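Local structure of IroE protein (Escherichia coli, 2GZS) at residues A[60-63]-A[64-68]. The protein hydrolyses the trilactone siderophore enterobactin and its C-glucosylated forms, mostly once per molecule to give linear trimers, and prefers the iron-free siderophores. Numbering follows the deposited sequence.
Sequences DELL and KQLSE
Ser67 returns to Leu63 with both its backbone N and its hydroxyl, following on from the short helix 60-66, an amphipathic alpha-helix of this alpha/beta-hydrolase fold, far from the catalytic serine and histidine. Three further i to i+4 backbone bonds precede it: Lys64 N to Asp60 O (2.8 Å), Gln65 N to Glu61 O (3.1 Å) and Leu66 N to Leu62 O (2.9 Å), the last the straightest, with an N-H...O angle of 173°. Apolar contacts lie on the inward side. Leu62 and Leu66 cross obliquely, CD1 of Leu62 coming 4.2 Å from CG of Leu66, and both rest on Leu259 of helix 247-262. Leu66 has CG beside its own backbone N (chi1 -64°), which directs the branch back over the preceding turn and sets CG 3.3 Å from Leu62 O. Leu63 CD2 approaches Leu66 CD1 at 4.3 Å, and both residues meet Tyr11 of strand 11-19. At the N-terminal start of the helix, Asp60 OD1 is hydrogen-bonded to Ser8 OG. With an alanine in place of Ser67, Leu63 O would probably lose its hydroxyl donor and keep the bent N-H bond. As it stands, Leu63 O accepts Ser67 N at 3.0 Å and Ser67 OG at 2.8 Å, the two donors arriving from opposite faces of the carbonyl plane.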
ATOM      1  N   ASP A  60     -15.749  11.481  -5.122  1.00 18.02           N
ATOM      2  CA  ASP A  60     -16.113  11.316  -6.527  1.00 23.69           C
ATOM      3  C   ASP A  60     -15.120  12.027  -7.448  1.00 19.79           C
ATOM      4  O   ASP A  60     -14.974  11.523  -8.572  1.00 19.50           O
ATOM      5  CB  ASP A  60     -17.550  11.813  -6.778  1.00 23.23           C
ATOM      6  CG  ASP A  60     -18.657  10.791  -6.637  1.00 39.43           C
ATOM      7  OD1 ASP A  60     -18.412   9.565  -6.599  1.00 30.60           O
ATOM      8  OD2 ASP A  60     -19.847  11.212  -6.548  1.00 37.12           O
ATOM      9  N   GLU A  61     -14.505  13.158  -7.055  1.00 16.19           N
ATOM     10  CA  GLU A  61     -13.576  13.817  -7.983  1.00 20.05           C
ATOM     11  C   GLU A  61     -12.402  12.882  -8.291  1.00 17.29           C
ATOM     12  O   GLU A  61     -11.985  12.805  -9.420  1.00 18.75           O
ATOM     13  CB  GLU A  61     -12.917  15.139  -7.536  1.00 39.79           C
ATOM     14  CG  GLU A  61     -11.872  15.694  -8.478  1.00 55.93           C
ATOM     15  CD  GLU A  61     -10.382  15.789  -8.253  1.00 76.32           C
ATOM     16  OE1 GLU A  61      -9.752  15.062  -7.415  1.00 43.31           O
ATOM     17  OE2 GLU A  61      -9.734  16.649  -8.978  1.00 28.88           O
ATOM     18  N   LEU A  62     -11.833  12.156  -7.314  1.00 13.70           N
ATOM     19  CA  LEU A  62     -10.781  11.218  -7.623  1.00 14.89           C
ATOM     20  C   LEU A  62     -11.286  10.075  -8.507  1.00 12.18           C
ATOM     21  O   LEU A  62     -10.619   9.764  -9.464  1.00 14.70           O
ATOM     22  CB  LEU A  62     -10.177  10.655  -6.299  1.00 16.39           C
ATOM     23  CG  LEU A  62      -9.064   9.606  -6.531  1.00 13.08           C
ATOM     24  CD1 LEU A  62      -7.801  10.078  -7.165  1.00 17.31           C
ATOM     25  CD2 LEU A  62      -8.738   9.004  -5.161  1.00 14.11           C
ATOM     26  N   LEU A  63     -12.459   9.539  -8.157  1.00 12.56           N
ATOM     27  CA  LEU A  63     -12.972   8.440  -9.002  1.00 12.66           C
ATOM     28  C   LEU A  63     -13.218   8.857 -10.463  1.00 12.34           C
ATOM     29  O   LEU A  63     -12.895   8.034 -11.294  1.00 13.92           O
ATOM     30  CB  LEU A  63     -14.228   7.890  -8.329  1.00 14.73           C
ATOM     31  CG  LEU A  63     -14.052   7.354  -6.873  1.00 13.08           C
ATOM     32  CD1 LEU A  63     -15.375   6.743  -6.375  1.00 13.20           C
ATOM     33  CD2 LEU A  63     -12.921   6.339  -6.784  1.00 16.40           C
ATOM     34  N   LYS A  64     -13.706  10.089 -10.612  1.00 13.90           N
ATOM     35  CA  LYS A  64     -13.885  10.638 -11.966  1.00 15.25           C
ATOM     36  C   LYS A  64     -12.572  10.691 -12.698  1.00 14.97           C
ATOM     37  O   LYS A  64     -12.411  10.255 -13.819  1.00 17.00           O
ATOM     38  CB  LYS A  64     -14.553  12.000 -11.811  1.00 21.09           C
ATOM     39  CG  LYS A  64     -14.629  12.777 -13.134  1.00 26.28           C
ATOM     40  CD  LYS A  64     -15.349  14.094 -12.818  1.00 38.49           C
ATOM     41  CE  LYS A  64     -15.360  15.065 -13.981  1.00 57.94           C
ATOM     42  NZ  LYS A  64     -14.213  16.022 -13.973  1.00 79.50           N
ATOM     43  N   GLN A  65     -11.509  11.206 -12.023  1.00 14.21           N
ATOM     44  CA  GLN A  65     -10.233  11.328 -12.709  1.00 13.68           C
ATOM     45  C   GLN A  65      -9.586   9.983 -13.069  1.00 11.64           C
ATOM     46  O   GLN A  65      -8.975   9.713 -14.053  1.00 15.04           O
ATOM     47  CB  GLN A  65      -9.269  12.186 -11.842  1.00 18.05           C
ATOM     48  CG  GLN A  65      -7.947  12.496 -12.527  1.00 16.55           C
ATOM     49  CD  GLN A  65      -8.138  13.404 -13.772  1.00 18.19           C
ATOM     50  OE1 GLN A  65      -8.960  14.321 -13.662  1.00 26.77           O
ATOM     51  NE2 GLN A  65      -7.420  13.115 -14.831  1.00 19.76           N
ATOM     52  N   LEU A  66      -9.711   9.018 -12.095  1.00 15.02           N
ATOM     53  CA  LEU A  66      -9.271   7.665 -12.409  1.00 11.89           C
ATOM     54  C   LEU A  66      -9.921   7.055 -13.633  1.00 13.25           C
ATOM     55  O   LEU A  66      -9.323   6.321 -14.399  1.00 14.73           O
ATOM     56  CB  LEU A  66      -9.547   6.729 -11.201  1.00 12.79           C
ATOM     57  CG  LEU A  66      -8.758   7.074  -9.921  1.00 10.62           C
ATOM     58  CD1 LEU A  66      -9.189   6.092  -8.824  1.00 14.02           C
ATOM     59  CD2 LEU A  66      -7.261   7.016 -10.070  1.00 14.92           C
ATOM     60  N   SER A  67     -11.209   7.459 -13.726  1.00 15.66           N
ATOM     61  CA  SER A  67     -11.972   6.895 -14.856  1.00 19.48           C
ATOM     62  C   SER A  67     -11.604   7.565 -16.170  1.00 25.88           C
ATOM     63  O   SER A  67     -12.069   7.182 -17.250  1.00 21.92           O
ATOM     64  CB  SER A  67     -13.450   7.098 -14.506  1.00 19.76           C
ATOM     65  OG  SER A  67     -13.851   6.429 -13.340  1.00 18.37           O
ATOM     66  N   GLU A  68     -10.755   8.601 -16.183  1.00 18.59           N
ATOM     67  CA  GLU A  68     -10.321   9.210 -17.447  1.00 19.67           C
ATOM     68  C   GLU A  68      -9.306   8.343 -18.140  1.00 26.53           C
ATOM     69  O   GLU A  68      -9.051   8.414 -19.338  1.00 23.65           O
ATOM     70  CB  GLU A  68      -9.675  10.601 -17.229  1.00 20.22           C
ATOM     71  CG  GLU A  68     -10.611  11.713 -16.752  1.00 21.45           C
ATOM     72  CD  GLU A  68     -11.697  12.136 -17.725  1.00 31.52           C
ATOM     73  OE1 GLU A  68     -11.381  12.297 -18.925  1.00 33.66           O
ATOM     74  OE2 GLU A  68     -12.859  12.314 -17.319  1.00 33.41           O
TER